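Local coordinates for protein putative alpha KG dependent 2,4-D dioxygenase (Burkholderia xenovorans, PDB 5J92) that probably acts as an iron(II)- and 2-oxoglutarate-dependent dioxygenase of the TfdA family, binding a single iron ion in its core, at residues A[122-127]-A[269-274]; A[207-212]-A[265-270]. One frame throughout, in Å; residues are numbered along the deposited sequence.

Contact 1 (A[122-127]-A[269-274]); sequences HSDASY and LMHRGR. With FE2 (Fe (II) ion), chain E.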
ATOM      1  N   HIS A 122      -9.019   5.541   4.524  1.00 14.69           N
ATOM      2  CA  HIS A 122      -9.989   5.087   5.517  1.00 16.40           C
ATOM      3  C   HIS A 122     -11.375   5.625   5.166  1.00 14.92           C
ATOM      4  O   HIS A 122     -11.529   6.499   4.312  1.00 14.64           O
ATOM      5  CB  HIS A 122      -9.549   5.525   6.919  1.00 14.08           C
ATOM      6  CG  HIS A 122      -9.490   7.005   7.077  1.00 17.43           C
ATOM      7  ND1 HIS A 122      -8.516   7.775   6.472  1.00 20.24           N
ATOM      8  CD2 HIS A 122     -10.300   7.867   7.737  1.00 20.20           C
ATOM      9  CE1 HIS A 122      -8.722   9.048   6.759  1.00 17.72           C
ATOM     10  NE2 HIS A 122      -9.795   9.132   7.527  1.00 21.90           N
ATOM     11  N   SER A 123     -12.390   5.065   5.819  1.00 15.83           N
ATOM     12  CA  SER A 123     -13.762   5.563   5.778  1.00 15.94           C
ATOM     13  C   SER A 123     -14.150   5.991   7.191  1.00 15.21           C
ATOM     14  O   SER A 123     -13.944   5.231   8.143  1.00 17.69           O
ATOM     15  CB  SER A 123     -14.730   4.495   5.256  1.00 17.97           C
ATOM     16  OG  SER A 123     -16.057   5.007   5.152  1.00 19.08           O
ATOM     17  N   ASP A 124     -14.674   7.213   7.328  1.00 15.19           N
ATOM     18  CA  ASP A 124     -14.832   7.839   8.645  1.00 16.03           C
ATOM     19  C   ASP A 124     -15.675   7.006   9.600  1.00 17.26           C
ATOM     20  O   ASP A 124     -16.801   6.617   9.278  1.00 20.06           O
ATOM     21  CB  ASP A 124     -15.447   9.228   8.503  1.00 22.67           C
ATOM     22  CG  ASP A 124     -14.438  10.238   8.011  1.00 29.77           C
ATOM     23  OD1 ASP A 124     -13.265   9.821   7.918  1.00 32.44           O
ATOM     24  OD2 ASP A 124     -14.803  11.408   7.728  1.00 26.47           O
ATOM     25  N   ALA A 125     -15.136   6.787  10.804  1.00 16.41           N
ATOM     26  CA  ALA A 125     -15.830   6.116  11.906  1.00 18.37           C
ATOM     27  C   ALA A 125     -16.323   4.716  11.539  1.00 18.21           C
ATOM     28  O   ALA A 125     -17.259   4.192  12.175  1.00 18.56           O
ATOM     29  CB  ALA A 125     -16.994   6.967  12.438  1.00 17.69           C
ATOM     30  N   SER A 126     -15.693   4.075  10.552  1.00 20.01           N
ATOM     31  CA  SER A 126     -16.012   2.680  10.266  1.00 20.78           C
ATOM     32  C   SER A 126     -15.677   1.782  11.449  1.00 20.78           C
ATOM     33  O   SER A 126     -16.135   0.636  11.496  1.00 22.21           O
ATOM     34  CB  SER A 126     -15.271   2.204   9.008  1.00 19.89           C
ATOM     35  OG  SER A 126     -13.875   2.036   9.225  1.00 16.34           O
ATOM     36  N   TYR A 127     -14.863   2.274  12.391  1.00 18.54           N
ATOM     37  CA  TYR A 127     -14.543   1.551  13.613  1.00 21.73           C
ATOM     38  C   TYR A 127     -15.656   1.614  14.653  1.00 22.43           C
ATOM     39  O   TYR A 127     -15.487   1.059  15.741  1.00 19.05           O
ATOM     40  CB  TYR A 127     -13.240   2.081  14.224  1.00 20.62           C
ATOM     41  CG  TYR A 127     -13.237   3.567  14.509  1.00 19.87           C
ATOM     42  CD1 TYR A 127     -13.729   4.066  15.711  1.00 22.03           C
ATOM     43  CD2 TYR A 127     -12.712   4.471  13.592  1.00 20.77           C
ATOM     44  CE1 TYR A 127     -13.728   5.422  15.977  1.00 21.30           C
ATOM     45  CE2 TYR A 127     -12.706   5.834  13.850  1.00 22.44           C
ATOM     46  CZ  TYR A 127     -13.207   6.298  15.050  1.00 22.98           C
ATOM     47  OH  TYR A 127     -13.191   7.646  15.325  1.00 27.03           O
ATOM     48  N   LEU A 269     -16.961   5.446  -0.207  1.00 15.13           N
ATOM     49  CA  LEU A 269     -15.617   5.934  -0.458  1.00 14.47           C
ATOM     50  C   LEU A 269     -14.656   5.512   0.633  1.00 14.54           C
ATOM     51  O   LEU A 269     -15.047   5.128   1.737  1.00 15.11           O
ATOM     52  CB  LEU A 269     -15.570   7.469  -0.533  1.00 17.95           C
ATOM     53  CG  LEU A 269     -16.403   8.135  -1.613  1.00 18.21           C
ATOM     54  CD1 LEU A 269     -16.651   9.560  -1.235  1.00 14.69           C
ATOM     55  CD2 LEU A 269     -15.620   8.037  -2.934  1.00 15.01           C
ATOM     56  N   MET A 270     -13.382   5.617   0.285  1.00 14.09           N
ATOM     57  CA  MET A 270     -12.298   5.833   1.217  1.00 16.84           C
ATOM     58  C   MET A 270     -11.704   7.183   0.853  1.00 15.87           C
ATOM     59  O   MET A 270     -11.877   7.676  -0.273  1.00 13.73           O
ATOM     60  CB  MET A 270     -11.233   4.731   1.133  1.00 14.08           C
ATOM     61  CG  MET A 270     -11.579   3.451   1.902  1.00 14.99           C
ATOM     62  SD  MET A 270     -10.162   2.369   2.122  1.00 15.00           S
ATOM     63  CE  MET A 270      -9.588   2.197   0.445  1.00 16.15           C
ATOM     64  N   HIS A 271     -11.032   7.797   1.813  1.00 14.53           N
ATOM     65  CA  HIS A 271     -10.346   9.046   1.515  1.00 16.41           C
ATOM     66  C   HIS A 271      -9.077   9.108   2.350  1.00 17.49           C
ATOM     67  O   HIS A 271      -8.900   8.356   3.310  1.00 15.46           O
ATOM     68  CB  HIS A 271     -11.226  10.258   1.802  1.00 16.98           C
ATOM     69  CG  HIS A 271     -11.470  10.467   3.259  1.00 20.45           C
ATOM     70  ND1 HIS A 271     -12.389   9.726   3.972  1.00 20.55           N
ATOM     71  CD2 HIS A 271     -10.880  11.298   4.148  1.00 20.67           C
ATOM     72  CE1 HIS A 271     -12.362  10.102   5.237  1.00 21.50           C
ATOM     73  NE2 HIS A 271     -11.461  11.059   5.366  1.00 23.30           N
ATOM     74  N   ARG A 272      -8.200  10.034   1.985  1.00 15.32           N
ATOM     75  CA  ARG A 272      -6.985  10.239   2.754  1.00 20.62           C
ATOM     76  C   ARG A 272      -6.489  11.643   2.480  1.00 22.63           C
ATOM     77  O   ARG A 272      -6.746  12.196   1.410  1.00 18.96           O
ATOM     78  CB  ARG A 272      -5.896   9.215   2.397  1.00 15.87           C
ATOM     79  CG  ARG A 272      -5.294   9.419   1.001  1.00 18.02           C
ATOM     80  CD  ARG A 272      -4.185   8.411   0.672  1.00 15.44           C
ATOM     81  NE  ARG A 272      -3.607   8.688  -0.649  1.00 15.21           N
ATOM     82  CZ  ARG A 272      -2.466   8.167  -1.094  1.00 21.25           C
ATOM     83  NH1 ARG A 272      -1.792   7.337  -0.325  1.00 18.49           N
ATOM     84  NH2 ARG A 272      -1.991   8.491  -2.302  1.00 21.05           N
ATOM     85  N   GLY A 273      -5.769  12.201   3.453  1.00 17.60           N
ATOM     86  CA  GLY A 273      -5.083  13.461   3.258  1.00 18.38           C
ATOM     87  C   GLY A 273      -3.658  13.235   2.791  1.00 21.10           C
ATOM     88  O   GLY A 273      -3.059  12.198   3.050  1.00 23.51           O
ATOM     89  N   ARG A 274      -3.144  14.196   2.051  1.00 19.08           N
ATOM     90  CA  ARG A 274      -1.781  14.162   1.553  1.00 19.63           C
ATOM     91  C   ARG A 274      -0.938  15.193   2.280  1.00 21.57           C
ATOM     92  O   ARG A 274      -1.447  16.263   2.623  1.00 23.63           O
ATOM     93  CB  ARG A 274      -1.738  14.439   0.041  1.00 20.45           C
ATOM     94  CG  ARG A 274      -2.542  13.427  -0.800  1.00 20.09           C
ATOM     95  CD  ARG A 274      -1.868  12.055  -0.813  1.00 18.43           C
ATOM     96  NE  ARG A 274      -0.553  12.143  -1.433  1.00 19.36           N
ATOM     97  CZ  ARG A 274       0.528  11.515  -0.993  1.00 20.93           C
ATOM     98  NH1 ARG A 274       0.456  10.760   0.094  1.00 22.45           N
ATOM     99  NH2 ARG A 274       1.687  11.666  -1.620  1.00 20.55           N
TER
HETATM  100 FE   FE2 E 401     -11.197  11.137   7.790  0.74 46.21          FE
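His122 and His271 meet across the contact twice, through their backbones and through the ring nitrogens that share the iron. The backbones form an isolated antiparallel bridge, a hydrogen-bonded pair: His122 N donates to His271 O at 3.1 Å, and His271 N returns a bond of 2.9 Å to His122 O. That same oxygen also takes a CA-H...O contact from CA of Met270. The bridge ties the loop between helix 110-117 and strand 132-139 to the outer strand 269-273, and brings both rings to one ion. His122 NE2 binds the iron at 2.5 Å and His271 NE2 binds it at 2.4 Å, while Asp124 OD1 supplies the third bond, also 2.5 Å. This is the facial triad of two histidines and one carboxylate found in iron(II) and 2-oxoglutarate dioxygenases, with its HxD pair on the loop and the distal histidine on the strand. In both histidines CG sits between the backbone N and the carbonyl carbon (chi1 63° in His122), which swings both rings off the backbone toward the metal; their planes lie 52° apart. Histidine suits these places because one nitrogen can bind metal while the other stays available: ND1 of His122 is hydrogen-bonded to Arg120 O, which should hold its ring in one rotation. Asp124 divides its carboxylate likewise, OD1 to iron and OD2 to the hydroxyl of Ser135, and its plane stands 84° from the His271 ring. Beside it, Ser123 is small enough to fit beside the backbone O of Leu269, and its OG is hydrogen-bonded to Asn266 O. A type II turn from Ser123 to Ser126 then reverses the loop, closed by the bond of Ser126 N to Ser123 O at 3.2 Å.

Contact 2 (A[207-212]-A[265-270]); sequences RTHPIS and DNRALM
Arg267 packs against His209, its side chain crossing the imidazole at about a right angle, and it can be followed outward across the whole contact. Its CB packs 4.0 Å from CD2 of His209 and also lies over one face of the Arg207 guanidinium. A bend at chi3 (-67°) folds the far end of the chain back toward Asp265. There NE donates to Asp265 OD1 at 2.8 Å, nearly in the guanidinium plane and onto the syn lone pair, while NH2 reaches Asp265 OD2 at 3.0 Å, making a side-on, two-nitrogen salt bridge. NH2 also has CD1 of Ile211 beside it, and NH1 meets CG of Pro210 at 3.6 Å. CE1 of His209 sits over one guanidinium face, off-centre, the two planes being 67° apart.

His209 and Asp265 come toward each other from opposite directions. NE2 of His209 donates a hydrogen bond to Asp265 OD2 at 2.6 Å, close to the imidazole plane but from above the carboxylate plane, on the face opposite to the one used by Arg267 NH2. ND1 accepts from the backbone N of Ile211 at 3.0 Å, so both ring nitrogens are engaged and the ring's rotation is fixed. With NE2 donating and ND1 accepting, a neutral imidazole is likely. Histidine fits because it can do both jobs at once; aspartate fits because each of its oxygens takes two donors, Arg267 N being the second on OD1. Farther along, one water joins Arg207 NH2 to Asn266 O, each link 2.9 Å, and Arg207 also makes a cation-pi contact with Tyr218. The Asp265 OD1 bond to Arg267 N defines an Asx turn, here linking strand 261-265 to strand 269-273 in the double-stranded beta-helix (jelly-roll) core of the TauD/TfdA family.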
ATOM      1  N   ARG A 207     -21.405  -3.542   0.523  1.00 12.73           N
ATOM      2  CA  ARG A 207     -22.481  -2.630   0.871  1.00 17.32           C
ATOM      3  C   ARG A 207     -23.412  -2.405  -0.307  1.00 20.90           C
ATOM      4  O   ARG A 207     -23.020  -2.519  -1.468  1.00 22.64           O
ATOM      5  CB  ARG A 207     -21.922  -1.272   1.312  1.00 19.83           C
ATOM      6  CG  ARG A 207     -20.618  -1.343   2.092  1.00 19.42           C
ATOM      7  CD  ARG A 207     -20.327   0.001   2.730  1.00 20.26           C
ATOM      8  NE  ARG A 207     -21.276   0.248   3.809  1.00 22.39           N
ATOM      9  CZ  ARG A 207     -21.204   1.252   4.679  1.00 22.77           C
ATOM     10  NH1 ARG A 207     -22.129   1.359   5.624  1.00 28.40           N
ATOM     11  NH2 ARG A 207     -20.220   2.133   4.618  1.00 16.22           N
ATOM     12  N   THR A 208     -24.649  -2.031   0.013  1.00 20.10           N
ATOM     13  CA  THR A 208     -25.610  -1.567  -0.977  1.00 21.91           C
ATOM     14  C   THR A 208     -26.074  -0.174  -0.580  1.00 19.93           C
ATOM     15  O   THR A 208     -26.636   0.015   0.502  1.00 22.16           O
ATOM     16  CB  THR A 208     -26.797  -2.517  -1.099  1.00 21.69           C
ATOM     17  OG1 THR A 208     -26.323  -3.805  -1.500  1.00 22.30           O
ATOM     18  CG2 THR A 208     -27.772  -1.988  -2.134  1.00 24.48           C
ATOM     19  N   HIS A 209     -25.837   0.787  -1.449  1.00 15.45           N
ATOM     20  CA  HIS A 209     -26.112   2.172  -1.108  1.00 18.37           C
ATOM     21  C   HIS A 209     -27.616   2.427  -1.088  1.00 23.94           C
ATOM     22  O   HIS A 209     -28.330   1.990  -1.996  1.00 25.21           O
ATOM     23  CB  HIS A 209     -25.431   3.117  -2.101  1.00 17.44           C
ATOM     24  CG  HIS A 209     -25.305   4.515  -1.592  1.00 18.70           C
ATOM     25  ND1 HIS A 209     -26.332   5.431  -1.670  1.00 19.40           N
ATOM     26  CD2 HIS A 209     -24.287   5.140  -0.954  1.00 18.85           C
ATOM     27  CE1 HIS A 209     -25.949   6.567  -1.113  1.00 19.60           C
ATOM     28  NE2 HIS A 209     -24.713   6.414  -0.663  1.00 20.81           N
ATOM     29  N   PRO A 210     -28.124   3.134  -0.073  1.00 25.24           N
ATOM     30  CA  PRO A 210     -29.579   3.333   0.031  1.00 28.53           C
ATOM     31  C   PRO A 210     -30.152   4.318  -0.982  1.00 27.23           C
ATOM     32  O   PRO A 210     -31.346   4.228  -1.289  1.00 25.64           O
ATOM     33  CB  PRO A 210     -29.764   3.849   1.464  1.00 27.36           C
ATOM     34  CG  PRO A 210     -28.451   4.425   1.852  1.00 26.35           C
ATOM     35  CD  PRO A 210     -27.376   3.793   1.012  1.00 24.40           C
ATOM     36  N   ILE A 211     -29.352   5.228  -1.529  1.00 24.73           N
ATOM     37  CA  ILE A 211     -29.852   6.189  -2.517  1.00 26.96           C
ATOM     38  C   ILE A 211     -29.737   5.637  -3.927  1.00 25.42           C
ATOM     39  O   ILE A 211     -30.700   5.664  -4.695  1.00 27.49           O
ATOM     40  CB  ILE A 211     -29.098   7.534  -2.389  1.00 27.34           C
ATOM     41  CG1 ILE A 211     -29.316   8.161  -1.013  1.00 27.65           C
ATOM     42  CG2 ILE A 211     -29.513   8.517  -3.511  1.00 29.28           C
ATOM     43  CD1 ILE A 211     -28.487   9.428  -0.785  1.00 24.25           C
ATOM     44  N   SER A 212     -28.556   5.136  -4.294  1.00 24.65           N
ATOM     45  CA  SER A 212     -28.282   4.743  -5.672  1.00 24.85           C
ATOM     46  C   SER A 212     -28.438   3.254  -5.940  1.00 24.19           C
ATOM     47  O   SER A 212     -28.450   2.859  -7.110  1.00 23.52           O
ATOM     48  CB  SER A 212     -26.857   5.139  -6.068  1.00 23.51           C
ATOM     49  OG  SER A 212     -25.936   4.405  -5.292  1.00 26.15           O
ATOM     50  N   ASP A 265     -19.518  11.181   0.813  1.00 14.61           N
ATOM     51  CA  ASP A 265     -20.346  10.089   1.331  1.00 16.39           C
ATOM     52  C   ASP A 265     -19.422   8.935   1.713  1.00 12.01           C
ATOM     53  O   ASP A 265     -18.901   8.225   0.854  1.00 13.81           O
ATOM     54  CB  ASP A 265     -21.387   9.701   0.283  1.00 15.56           C
ATOM     55  CG  ASP A 265     -22.442   8.722   0.811  1.00 19.68           C
ATOM     56  OD1 ASP A 265     -22.223   8.107   1.879  1.00 18.89           O
ATOM     57  OD2 ASP A 265     -23.503   8.590   0.152  1.00 20.79           O
ATOM     58  N   ASN A 266     -19.200   8.758   3.020  1.00 17.86           N
ATOM     59  CA  ASN A 266     -18.352   7.672   3.495  1.00 17.16           C
ATOM     60  C   ASN A 266     -18.907   6.292   3.156  1.00 17.31           C
ATOM     61  O   ASN A 266     -18.157   5.311   3.186  1.00 17.00           O
ATOM     62  CB  ASN A 266     -18.137   7.801   5.005  1.00 17.95           C
ATOM     63  CG  ASN A 266     -17.333   9.036   5.367  1.00 17.80           C
ATOM     64  OD1 ASN A 266     -16.120   9.030   5.250  1.00 17.31           O
ATOM     65  ND2 ASN A 266     -18.007  10.097   5.798  1.00 18.46           N
ATOM     66  N   ARG A 267     -20.196   6.194   2.823  1.00 21.15           N
ATOM     67  CA  ARG A 267     -20.809   4.911   2.488  1.00 21.35           C
ATOM     68  C   ARG A 267     -20.350   4.370   1.144  1.00 23.10           C
ATOM     69  O   ARG A 267     -20.637   3.209   0.845  1.00 17.99           O
ATOM     70  CB  ARG A 267     -22.336   5.043   2.485  1.00 20.58           C
ATOM     71  CG  ARG A 267     -22.907   5.528   3.811  1.00 21.44           C
ATOM     72  CD  ARG A 267     -24.379   5.887   3.702  1.00 23.63           C
ATOM     73  NE  ARG A 267     -24.609   7.059   2.858  1.00 21.17           N
ATOM     74  CZ  ARG A 267     -25.783   7.670   2.753  1.00 23.84           C
ATOM     75  NH1 ARG A 267     -26.827   7.214   3.444  1.00 25.23           N
ATOM     76  NH2 ARG A 267     -25.916   8.733   1.966  1.00 22.76           N
ATOM     77  N   ALA A 268     -19.641   5.177   0.339  1.00 16.77           N
ATOM     78  CA  ALA A 268     -19.193   4.771  -0.984  1.00 16.17           C
ATOM     79  C   ALA A 268     -17.706   5.002  -1.215  1.00 19.47           C
ATOM     80  O   ALA A 268     -17.230   4.789  -2.332  1.00 14.78           O
ATOM     81  CB  ALA A 268     -19.982   5.524  -2.069  1.00 16.28           C
ATOM     82  N   LEU A 269     -16.961   5.446  -0.207  1.00 15.13           N
ATOM     83  CA  LEU A 269     -15.617   5.934  -0.458  1.00 14.47           C
ATOM     84  C   LEU A 269     -14.656   5.512   0.633  1.00 14.54           C
ATOM     85  O   LEU A 269     -15.047   5.128   1.737  1.00 15.11           O
ATOM     86  CB  LEU A 269     -15.570   7.469  -0.533  1.00 17.95           C
ATOM     87  CG  LEU A 269     -16.403   8.135  -1.613  1.00 18.21           C
ATOM     88  CD1 LEU A 269     -16.651   9.560  -1.235  1.00 14.69           C
ATOM     89  CD2 LEU A 269     -15.620   8.037  -2.934  1.00 15.01           C
ATOM     90  N   MET A 270     -13.382   5.617   0.285  1.00 14.09           N
ATOM     91  CA  MET A 270     -12.298   5.833   1.217  1.00 16.84           C
ATOM     92  C   MET A 270     -11.704   7.183   0.853  1.00 15.87           C
ATOM     93  O   MET A 270     -11.877   7.676  -0.273  1.00 13.73           O
ATOM     94  CB  MET A 270     -11.233   4.731   1.133  1.00 14.08           C
ATOM     95  CG  MET A 270     -11.579   3.451   1.902  1.00 14.99           C
ATOM     96  SD  MET A 270     -10.162   2.369   2.122  1.00 15.00           S
ATOM     97  CE  MET A 270      -9.588   2.197   0.445  1.00 16.15           C
TER
HETATM   98  O   HOH W   1     -18.040   2.506   2.687  1.00 15.96           O

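The two contacts lie about 13 Å apart, centre to centre, and converge on strand 269-273, sharing Leu269 and Met270. Along the chain the loop 122-127 comes first, then 207-212 at the end of strand 201-208, and finally the continuous run 265-274 that serves both. Contact 1 is nearer the middle of the chain and holds the iron; contact 2 lies farther out, where a turn leads from the six-stranded sheet into the three-stranded one. Asn266 joins them: its OD1 probably accepts from Asp124 N at 3.1 Å, and its ND2 is hydrogen-bonded to Ser135 OG, which also holds Asp124 OD2. This is consistent with Asn266 acting as a second-shell residue that positions the metal-binding loop.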